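Local coordinates for protein transcriptional activator, putative (Pyrococcus furiosus, PDB 1RTW) that is of unknown function, named a putative transcriptional activator, and has the all-helical fold of the TENA/THI-4/PQQC family, at residues I24-N29 against E134-V139; N35-L40 against L90-N95; A124-E129 against E163-I168. All coordinates share one frame; numbering follows the deposited sequence.

Contact 1 (I24-N29 against E134-V139); sequences IEMAEN and EAWKWV
Ala27 and Val139 bring their CA atoms to 5.3 Å where the helical part of 24-29 runs beside helical segment 134-139, the axes 9.7 Å apart at closest approach and crossing at -33°. The side chains that meet are apolar, and no hydrogen bond spans the two segments. From helix 21-28 Ala27 offers its short side chain to the far end of the Trp138 indole, with CB 3.8 Å from CZ3. The same ring end reaches back one turn, where Ile24 N lies 4.1 Å from Trp138 CZ3 and Ile24 CG1 4.3 Å from Trp138 CH2. Trp138 gets there because its CG stands anti to the backbone N (chi1 -174°), which carries the indole across to the neighbouring helix. Here two helices of an all-helical TENA/THI-4/PQQC fold, helix 21-28 and the C-terminal part of helix 118-142, meet, and the small Ala27 is where the Trp138 ring lies against helix 21-28. Met26, modelled as selenomethionine, follows a bent course, folding back at chi2 (-77°) and again at its last torsion. Its methyl CE thereby meets the rim of the Trp136 indole in the ring plane, 3.9 Å from CZ3, instead of lying over a face. Nearer the backbone, Met26 CB touches Val139 CG1 at 4.2 Å. Ile153 of helix 150-157 packs against Met26, Trp136 and Val139 alike, while Tyr132 meets the Trp136 indole edge-to-face.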
loop_
_atom_site.group_PDB
_atom_site.type_symbol
_atom_site.label_atom_id
_atom_site.label_comp_id
_atom_site.label_asym_id
_atom_site.label_seq_id
_atom_site.Cartn_x
_atom_site.Cartn_y
_atom_site.Cartn_z
ATOM N N ILE B 24 6.862 -17.496 -33.708
ATOM C CA ILE B 24 7.172 -18.162 -34.970
ATOM C C ILE B 24 6.297 -17.570 -36.065
ATOM O O ILE B 24 6.756 -17.328 -37.184
ATOM C CB ILE B 24 6.865 -19.673 -34.911
ATOM C CG1 ILE B 24 7.776 -20.365 -33.902
ATOM C CG2 ILE B 24 7.017 -20.299 -36.293
ATOM C CD1 ILE B 24 7.407 -21.820 -33.660
ATOM N N GLU B 25 5.038 -17.325 -35.727
ATOM C CA GLU B 25 4.098 -16.786 -36.689
ATOM C C GLU B 25 4.381 -15.334 -37.014
ATOM O O GLU B 25 4.180 -14.904 -38.147
ATOM C CB GLU B 25 2.667 -16.999 -36.209
ATOM C CG GLU B 25 2.332 -18.474 -36.045
ATOM C CD GLU B 25 0.882 -18.737 -35.700
ATOM O OE1 GLU B 25 0.107 -17.783 -35.489
ATOM O OE2 GLU B 25 0.524 -19.925 -35.645
HETATM N N MSE B 26 4.859 -14.585 -36.026
HETATM C CA MSE B 26 5.218 -13.187 -36.240
HETATM C C MSE B 26 6.406 -13.156 -37.210
HETATM O O MSE B 26 6.426 -12.369 -38.160
HETATM C CB MSE B 26 5.639 -12.530 -34.921
HETATM C CG MSE B 26 4.507 -12.196 -33.963
HETATM SE SE MSE B 26 3.493 -10.618 -34.446
HETATM C CE MSE B 26 4.936 -9.481 -34.988
ATOM N N ALA B 27 7.360 -14.057 -36.973
ATOM C CA ALA B 27 8.583 -14.170 -37.770
ATOM C C ALA B 27 8.373 -14.660 -39.198
ATOM O O ALA B 27 9.073 -14.223 -40.109
ATOM C CB ALA B 27 9.603 -15.058 -37.057
ATOM N N GLU B 28 7.414 -15.563 -39.387
ATOM C CA GLU B 28 7.117 -16.110 -40.704
ATOM C C GLU B 28 5.930 -15.407 -41.348
ATOM O O GLU B 28 5.552 -15.729 -42.473
ATOM C CB GLU B 28 6.821 -17.609 -40.594
ATOM C CG GLU B 28 7.986 -18.444 -40.053
ATOM C CD GLU B 28 7.668 -19.937 -39.949
ATOM O OE1 GLU B 28 6.570 -20.355 -40.377
ATOM O OE2 GLU B 28 8.524 -20.698 -39.437
ATOM N N ASN B 29 5.348 -14.453 -40.626
ATOM C CA ASN B 29 4.183 -13.695 -41.084
ATOM C C ASN B 29 2.928 -14.519 -41.312
ATOM O O ASN B 29 1.995 -14.081 -41.995
ATOM C CB ASN B 29 4.506 -12.866 -42.321
ATOM C CG ASN B 29 4.793 -11.429 -41.979
ATOM O OD1 ASN B 29 5.953 -11.022 -41.878
ATOM N ND2 ASN B 29 3.733 -10.652 -41.762
ATOM N N GLU B 134 14.241 -10.519 -25.020
ATOM C CA GLU B 134 14.662 -11.757 -25.671
ATOM C C GLU B 134 13.684 -12.257 -26.737
ATOM O O GLU B 134 14.096 -12.598 -27.850
ATOM C CB GLU B 134 14.902 -12.853 -24.629
ATOM C CG GLU B 134 16.103 -12.597 -23.726
ATOM C CD GLU B 134 17.405 -12.463 -24.493
ATOM O OE1 GLU B 134 17.605 -13.208 -25.475
ATOM O OE2 GLU B 134 18.234 -11.612 -24.115
ATOM N N ALA B 135 12.392 -12.267 -26.408
ATOM C CA ALA B 135 11.356 -12.737 -27.330
ATOM C C ALA B 135 11.307 -11.944 -28.621
ATOM O O ALA B 135 11.310 -12.513 -29.710
ATOM C CB ALA B 135 9.999 -12.710 -26.654
ATOM N N TRP B 136 11.267 -10.624 -28.494
ATOM C CA TRP B 136 11.213 -9.760 -29.654
ATOM C C TRP B 136 12.553 -9.714 -30.384
ATOM O O TRP B 136 12.605 -9.431 -31.578
ATOM C CB TRP B 136 10.704 -8.377 -29.253
ATOM C CG TRP B 136 9.276 -8.459 -28.808
ATOM C CD1 TRP B 136 8.816 -8.498 -27.518
ATOM C CD2 TRP B 136 8.128 -8.624 -29.646
ATOM N NE1 TRP B 136 7.460 -8.685 -27.505
ATOM C CE2 TRP B 136 7.011 -8.764 -28.789
ATOM C CE3 TRP B 136 7.936 -8.667 -31.029
ATOM C CZ2 TRP B 136 5.717 -8.955 -29.284
ATOM C CZ3 TRP B 136 6.648 -8.857 -31.516
ATOM C CH2 TRP B 136 5.557 -8.993 -30.643
ATOM N N LYS B 137 13.627 -10.041 -29.675
ATOM C CA LYS B 137 14.949 -10.073 -30.290
ATOM C C LYS B 137 14.960 -11.316 -31.183
ATOM O O LYS B 137 15.449 -11.276 -32.314
ATOM C CB LYS B 137 16.041 -10.164 -29.221
ATOM C CG LYS B 137 17.406 -9.688 -29.688
ATOM C CD LYS B 137 18.348 -9.425 -28.519
ATOM C CE LYS B 137 18.608 -10.680 -27.695
ATOM N NZ LYS B 137 19.514 -10.412 -26.543
ATOM N N TRP B 138 14.368 -12.401 -30.682
ATOM C CA TRP B 138 14.278 -13.639 -31.439
ATOM C C TRP B 138 13.499 -13.371 -32.719
ATOM O O TRP B 138 13.886 -13.816 -33.798
ATOM C CB TRP B 138 13.561 -14.725 -30.638
ATOM C CG TRP B 138 13.570 -16.067 -31.338
ATOM C CD1 TRP B 138 14.481 -17.068 -31.171
ATOM C CD2 TRP B 138 12.653 -16.526 -32.343
ATOM N NE1 TRP B 138 14.197 -18.117 -32.012
ATOM C CE2 TRP B 138 13.083 -17.810 -32.741
ATOM C CE3 TRP B 138 11.519 -15.973 -32.947
ATOM C CZ2 TRP B 138 12.408 -18.558 -33.719
ATOM C CZ3 TRP B 138 10.849 -16.717 -33.921
ATOM C CH2 TRP B 138 11.302 -17.996 -34.297
ATOM N N VAL B 139 12.390 -12.652 -32.586
ATOM C CA VAL B 139 11.560 -12.322 -33.730
ATOM C C VAL B 139 12.322 -11.506 -34.774
ATOM O O VAL B 139 12.253 -11.808 -35.962
ATOM C CB VAL B 139 10.278 -11.584 -33.299
ATOM C CG1 VAL B 139 9.528 -11.080 -34.511
ATOM C CG2 VAL B 139 9.385 -12.522 -32.506
#

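Contact 2 (N35-L40 against L90-N95); sequences NFEKWL and LGISLN
Glu37 and Ile92 face each other with CA atoms 7.5 Å apart, and Leu40 and Leu94 repeat the approach at 7.9 Å, as the irregular segment 90-95 passes along one side of helical segment 35-40. Ile92 makes the largest single contribution. Its CG1 lies against Glu37 CG and the carboxylate carbon CD, each 3.6 Å away; the two side chains run alongside one another with their tips pointing opposite ways, Glu37 being extended beyond CG. The other end of the same branch, Ile92 CD1, touches Leu40 CD2 at 3.6 Å. Leu40 CD2 also comes within 4.4 Å of Leu94 CD2. One turn before Leu40, Phe36 puts CE2 4.0 Å from Leu90 CD2, the two side chains lying nearly perpendicular; Tyr149 stacks on the same phenyl ring. Ala87 of helix 66-89 adds to the apolar surroundings of Ile92 and Leu94. The chain turns out of helix 66-89 through a Schellman motif at Gly91, and after Ile92 comes an ST turn, in which Ser93 OG accepts from Asn95 N: a helix C-cap followed by a connecting loop packed largely through apolar side chains against a neighbouring helix.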
loop_
_atom_site.group_PDB
_atom_site.type_symbol
_atom_site.label_atom_id
_atom_site.label_comp_id
_atom_site.label_asym_id
_atom_site.label_seq_id
_atom_site.Cartn_x
_atom_site.Cartn_y
_atom_site.Cartn_z
ATOM N N ASN B 35 -5.532 -13.276 -34.097
ATOM C CA ASN B 35 -4.606 -13.637 -33.036
ATOM C C ASN B 35 -3.803 -12.428 -32.565
ATOM O O ASN B 35 -3.584 -12.253 -31.368
ATOM C CB ASN B 35 -3.697 -14.776 -33.496
ATOM C CG ASN B 35 -4.480 -16.033 -33.855
ATOM O OD1 ASN B 35 -4.196 -16.692 -34.852
ATOM N ND2 ASN B 35 -5.483 -16.358 -33.047
ATOM N N PHE B 36 -3.399 -11.578 -33.506
ATOM C CA PHE B 36 -2.655 -10.379 -33.162
ATOM C C PHE B 36 -3.553 -9.402 -32.408
ATOM O O PHE B 36 -3.110 -8.760 -31.450
ATOM C CB PHE B 36 -2.088 -9.684 -34.407
ATOM C CG PHE B 36 -1.383 -8.402 -34.098
ATOM C CD1 PHE B 36 -0.075 -8.414 -33.616
ATOM C CD2 PHE B 36 -2.051 -7.184 -34.205
ATOM C CE1 PHE B 36 0.551 -7.236 -33.237
ATOM C CE2 PHE B 36 -1.431 -5.997 -33.825
ATOM C CZ PHE B 36 -0.126 -6.027 -33.338
ATOM N N GLU B 37 -4.805 -9.281 -32.843
ATOM C CA GLU B 37 -5.739 -8.369 -32.195
ATOM C C GLU B 37 -5.960 -8.738 -30.736
ATOM O O GLU B 37 -5.941 -7.870 -29.862
ATOM C CB GLU B 37 -7.072 -8.323 -32.940
ATOM C CG GLU B 37 -8.116 -7.451 -32.251
ATOM C CD GLU B 37 -9.333 -7.125 -33.126
ATOM O OE1 GLU B 37 -9.196 -7.043 -34.371
ATOM O OE2 GLU B 37 -10.425 -6.918 -32.555
ATOM N N LYS B 38 -6.154 -10.025 -30.476
ATOM C CA LYS B 38 -6.371 -10.503 -29.119
ATOM C C LYS B 38 -5.138 -10.223 -28.256
ATOM O O LYS B 38 -5.263 -9.802 -27.108
ATOM C CB LYS B 38 -6.709 -12.000 -29.129
ATOM C CG LYS B 38 -7.143 -12.545 -27.781
ATOM C CD LYS B 38 -7.912 -13.840 -27.933
ATOM C CE LYS B 38 -9.260 -13.612 -28.601
ATOM N NZ LYS B 38 -10.128 -12.720 -27.774
ATOM N N TRP B 39 -3.949 -10.431 -28.816
ATOM C CA TRP B 39 -2.725 -10.165 -28.076
ATOM C C TRP B 39 -2.615 -8.676 -27.765
ATOM O O TRP B 39 -2.233 -8.301 -26.666
ATOM C CB TRP B 39 -1.477 -10.617 -28.849
ATOM C CG TRP B 39 -0.206 -10.095 -28.213
ATOM C CD1 TRP B 39 0.451 -10.625 -27.138
ATOM C CD2 TRP B 39 0.490 -8.883 -28.548
ATOM N NE1 TRP B 39 1.499 -9.816 -26.776
ATOM C CE2 TRP B 39 1.545 -8.740 -27.622
ATOM C CE3 TRP B 39 0.316 -7.903 -29.536
ATOM C CZ2 TRP B 39 2.429 -7.645 -27.653
ATOM C CZ3 TRP B 39 1.196 -6.813 -29.565
ATOM C CH2 TRP B 39 2.238 -6.696 -28.630
ATOM N N LEU B 40 -2.959 -7.845 -28.746
ATOM C CA LEU B 40 -2.897 -6.395 -28.623
ATOM C C LEU B 40 -3.770 -5.869 -27.484
ATOM O O LEU B 40 -3.284 -5.163 -26.603
ATOM C CB LEU B 40 -3.320 -5.746 -29.945
ATOM C CG LEU B 40 -3.038 -4.260 -30.125
ATOM C CD1 LEU B 40 -1.574 -4.056 -30.457
ATOM C CD2 LEU B 40 -3.900 -3.707 -31.228
ATOM N N LEU B 90 -5.633 0.046 -37.443
ATOM C CA LEU B 90 -6.297 -1.232 -37.643
ATOM C C LEU B 90 -7.795 -1.181 -37.334
ATOM O O LEU B 90 -8.479 -2.201 -37.418
ATOM C CB LEU B 90 -5.629 -2.307 -36.782
ATOM C CG LEU B 90 -4.550 -3.218 -37.375
ATOM C CD1 LEU B 90 -3.593 -2.453 -38.264
ATOM C CD2 LEU B 90 -3.811 -3.911 -36.240
ATOM N N GLY B 91 -8.298 -0.000 -36.972
ATOM C CA GLY B 91 -9.711 0.155 -36.648
ATOM C C GLY B 91 -10.164 -0.832 -35.587
ATOM O O GLY B 91 -11.279 -1.363 -35.626
ATOM N N ILE B 92 -9.275 -1.075 -34.629
ATOM C CA ILE B 92 -9.523 -2.015 -33.550
ATOM C C ILE B 92 -9.757 -1.307 -32.213
ATOM O O ILE B 92 -9.189 -0.250 -31.945
ATOM C CB ILE B 92 -8.362 -3.061 -33.494
ATOM C CG1 ILE B 92 -8.343 -3.826 -32.168
ATOM C CG2 ILE B 92 -7.026 -2.389 -33.792
ATOM C CD1 ILE B 92 -7.434 -3.229 -31.109
ATOM N N SER B 93 -10.650 -1.874 -31.410
ATOM C CA SER B 93 -10.991 -1.321 -30.105
ATOM C C SER B 93 -10.220 -1.981 -28.964
ATOM O O SER B 93 -10.109 -3.211 -28.903
ATOM C CB SER B 93 -12.488 -1.460 -29.847
ATOM O OG SER B 93 -12.786 -1.134 -28.501
ATOM N N LEU B 94 -9.741 -1.154 -28.037
ATOM C CA LEU B 94 -8.969 -1.625 -26.885
ATOM C C LEU B 94 -9.819 -1.712 -25.625
ATOM O O LEU B 94 -9.325 -2.066 -24.558
ATOM C CB LEU B 94 -7.786 -0.681 -26.635
ATOM C CG LEU B 94 -6.775 -0.504 -27.776
ATOM C CD1 LEU B 94 -6.019 0.803 -27.638
ATOM C CD2 LEU B 94 -5.818 -1.666 -27.821
ATOM N N ASN B 95 -11.108 -1.425 -25.761
ATOM C CA ASN B 95 -12.031 -1.427 -24.630
ATOM C C ASN B 95 -12.756 -2.744 -24.366
ATOM O O ASN B 95 -13.692 -2.796 -23.558
ATOM C CB ASN B 95 -13.049 -0.302 -24.812
ATOM C CG ASN B 95 -12.400 1.070 -24.848
ATOM O OD1 ASN B 95 -12.661 1.877 -25.747
ATOM N ND2 ASN B 95 -11.550 1.346 -23.863
#

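Contact 3 (A124-E129 against E163-I168); sequences ALYCEE and EYVKRI
Glu129 and Tyr164 join two roughly antiparallel helices, 118-142 and 159-176, and the glutamate can be traced outward atom by atom. Its CB starts 4.1 Å from Ile168 CD1, and CG comes nearer to the same methyl, at 3.7 Å, while lying 3.6 Å from Tyr164 OH. The chain then bends at chi2 (-63°), which turns the carboxylate toward the phenol. CD lies 3.5 Å from Tyr164 OH and 3.6 Å from Tyr164 CE2, with the carboxylate and ring planes 79° apart. At the tip, OE2 sits at the ring edge, near its plane, and accepts a hydrogen bond from Tyr164 OH at 2.6 Å. The hydroxyl uses the anti side of OE2, 15° out of the carboxylate plane. The other oxygen, OE1, lies close to a phosphate ion, probably from the crystallisation liquor, as does Glu128 OE2; the nature of these polar pairs is unsettled. Ile168 CD1 also covers one face of the Tyr164 ring, offset toward the rim. Farther along, Ile168 CG2 touches Tyr126 CB at 3.7 Å, and Val165 CG2 packs 3.9 Å from Glu129 O. Leu125 CG also nears Ile168 CD1. Within this buried interface the phenol probably limits the rotation of the carboxylate through one polar bond, while hydrocarbon packs along the stem; the nearby phosphate is consistent with a pocket at this point.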
loop_
_atom_site.group_PDB
_atom_site.type_symbol
_atom_site.label_atom_id
_atom_site.label_comp_id
_atom_site.label_asym_id
_atom_site.label_seq_id
_atom_site.Cartn_x
_atom_site.Cartn_y
_atom_site.Cartn_z
ATOM N N ALA B 124 11.017 -8.849 -10.233
ATOM C CA ALA B 124 9.883 -9.053 -11.143
ATOM C C ALA B 124 9.997 -8.118 -12.351
ATOM O O ALA B 124 9.691 -8.511 -13.484
ATOM C CB ALA B 124 8.560 -8.821 -10.424
ATOM N N LEU B 125 10.460 -6.890 -12.103
ATOM C CA LEU B 125 10.628 -5.913 -13.163
ATOM C C LEU B 125 11.635 -6.434 -14.187
ATOM O O LEU B 125 11.342 -6.486 -15.377
ATOM C CB LEU B 125 11.101 -4.572 -12.602
ATOM C CG LEU B 125 11.436 -3.519 -13.671
ATOM C CD1 LEU B 125 10.168 -3.116 -14.412
ATOM C CD2 LEU B 125 12.055 -2.322 -13.021
ATOM N N TYR B 126 12.806 -6.843 -13.704
ATOM C CA TYR B 126 13.861 -7.370 -14.567
ATOM C C TYR B 126 13.340 -8.489 -15.447
ATOM O O TYR B 126 13.500 -8.456 -16.664
ATOM C CB TYR B 126 15.035 -7.910 -13.733
ATOM C CG TYR B 126 16.119 -8.559 -14.574
ATOM C CD1 TYR B 126 16.724 -7.862 -15.616
ATOM C CD2 TYR B 126 16.511 -9.877 -14.348
ATOM C CE1 TYR B 126 17.688 -8.454 -16.414
ATOM C CE2 TYR B 126 17.484 -10.487 -15.140
ATOM C CZ TYR B 126 18.067 -9.767 -16.175
ATOM O OH TYR B 126 19.019 -10.349 -16.984
ATOM N N CYS B 127 12.740 -9.483 -14.808
ATOM C CA CYS B 127 12.187 -10.635 -15.501
ATOM C C CYS B 127 11.252 -10.243 -16.649
ATOM O O CYS B 127 11.438 -10.676 -17.778
ATOM C CB CYS B 127 11.466 -11.528 -14.491
ATOM S SG CYS B 127 10.816 -13.060 -15.159
ATOM N N GLU B 128 10.262 -9.408 -16.355
ATOM C CA GLU B 128 9.300 -8.936 -17.353
ATOM C C GLU B 128 9.938 -8.204 -18.544
ATOM O O GLU B 128 9.508 -8.363 -19.687
ATOM C CB GLU B 128 8.287 -8.002 -16.674
ATOM C CG GLU B 128 7.711 -6.897 -17.587
ATOM C CD GLU B 128 7.498 -5.568 -16.872
ATOM O OE1 GLU B 128 7.921 -5.409 -15.714
ATOM O OE2 GLU B 128 6.891 -4.661 -17.458
ATOM N N GLU B 129 10.909 -7.341 -18.262
ATOM C CA GLU B 129 11.563 -6.584 -19.329
ATOM C C GLU B 129 12.528 -7.448 -20.114
ATOM O O GLU B 129 12.550 -7.405 -21.336
ATOM C CB GLU B 129 12.285 -5.348 -18.768
ATOM C CG GLU B 129 11.418 -4.425 -17.902
ATOM C CD GLU B 129 10.253 -3.792 -18.659
ATOM O OE1 GLU B 129 9.615 -4.494 -19.447
ATOM O OE2 GLU B 129 9.940 -2.605 -18.446
ATOM N N GLU B 163 19.416 -1.429 -23.626
ATOM C CA GLU B 163 20.223 -0.644 -22.705
ATOM C C GLU B 163 19.443 -0.477 -21.408
ATOM O O GLU B 163 20.007 -0.514 -20.316
ATOM C CB GLU B 163 20.575 0.710 -23.325
ATOM C CG GLU B 163 21.570 0.589 -24.474
ATOM C CD GLU B 163 21.838 1.901 -25.191
ATOM O OE1 GLU B 163 20.891 2.685 -25.410
ATOM O OE2 GLU B 163 23.006 2.143 -25.548
ATOM N N TYR B 164 18.137 -0.305 -21.552
ATOM C CA TYR B 164 17.226 -0.162 -20.430
ATOM C C TYR B 164 17.238 -1.471 -19.626
ATOM O O TYR B 164 17.297 -1.453 -18.396
ATOM C CB TYR B 164 15.828 0.170 -20.969
ATOM C CG TYR B 164 14.684 -0.088 -20.014
ATOM C CD1 TYR B 164 14.635 0.535 -18.767
ATOM C CD2 TYR B 164 13.651 -0.964 -20.360
ATOM C CE1 TYR B 164 13.595 0.294 -17.891
ATOM C CE2 TYR B 164 12.598 -1.215 -19.491
ATOM C CZ TYR B 164 12.576 -0.583 -18.258
ATOM O OH TYR B 164 11.536 -0.817 -17.389
ATOM N N VAL B 165 17.235 -2.602 -20.331
ATOM C CA VAL B 165 17.271 -3.911 -19.691
ATOM C C VAL B 165 18.604 -4.094 -18.973
ATOM O O VAL B 165 18.646 -4.556 -17.832
ATOM C CB VAL B 165 17.084 -5.055 -20.725
ATOM C CG1 VAL B 165 17.368 -6.404 -20.088
ATOM C CG2 VAL B 165 15.669 -5.035 -21.269
ATOM N N LYS B 166 19.687 -3.708 -19.644
ATOM C CA LYS B 166 21.027 -3.818 -19.078
ATOM C C LYS B 166 21.139 -2.958 -17.819
ATOM O O LYS B 166 21.781 -3.352 -16.839
ATOM C CB LYS B 166 22.072 -3.378 -20.108
ATOM C CG LYS B 166 23.519 -3.611 -19.681
ATOM C CD LYS B 166 23.861 -5.097 -19.582
ATOM C CE LYS B 166 23.802 -5.786 -20.943
ATOM N NZ LYS B 166 24.744 -5.179 -21.927
ATOM N N ARG B 167 20.479 -1.803 -17.847
ATOM C CA ARG B 167 20.484 -0.873 -16.728
ATOM C C ARG B 167 19.757 -1.473 -15.522
ATOM O O ARG B 167 20.203 -1.305 -14.385
ATOM C CB ARG B 167 19.853 0.458 -17.142
ATOM C CG ARG B 167 20.101 1.593 -16.169
ATOM C CD ARG B 167 19.469 2.901 -16.651
ATOM N NE ARG B 167 19.696 3.993 -15.697
ATOM C CZ ARG B 167 19.044 5.158 -15.697
ATOM N NH1 ARG B 167 18.107 5.409 -16.605
ATOM N NH2 ARG B 167 19.329 6.076 -14.779
ATOM N N ILE B 168 18.660 -2.194 -15.774
ATOM C CA ILE B 168 17.893 -2.837 -14.704
ATOM C C ILE B 168 18.731 -3.970 -14.111
ATOM O O ILE B 168 18.792 -4.150 -12.889
ATOM C CB ILE B 168 16.542 -3.413 -15.232
ATOM C CG1 ILE B 168 15.584 -2.273 -15.596
ATOM C CG2 ILE B 168 15.884 -4.286 -14.182
ATOM C CD1 ILE B 168 14.401 -2.719 -16.416
#

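Contacts 1 and 3 are both buried helix-helix packings and share helix 118-142, whose successive parts meet helix 21-28 near one end and helix 159-176 nearer the centre of the chain. Contact 2 is only partly buried and joins helix 33-60 to a loop; it lies across the chain's centre from contact 3, with no touch between them. It does meet contact 1, where Trp136 CZ2 packs 3.9 Å from Trp39 CZ2. Chemistry follows place: contacts 1 and 2 have no hydrogen bond across them, contact 1 being apolar side-chain packing and contact 2 also laying the end of a glutamate on an isoleucine, whereas contact 3, the most central, buries a carboxylate and pairs it with a phenol.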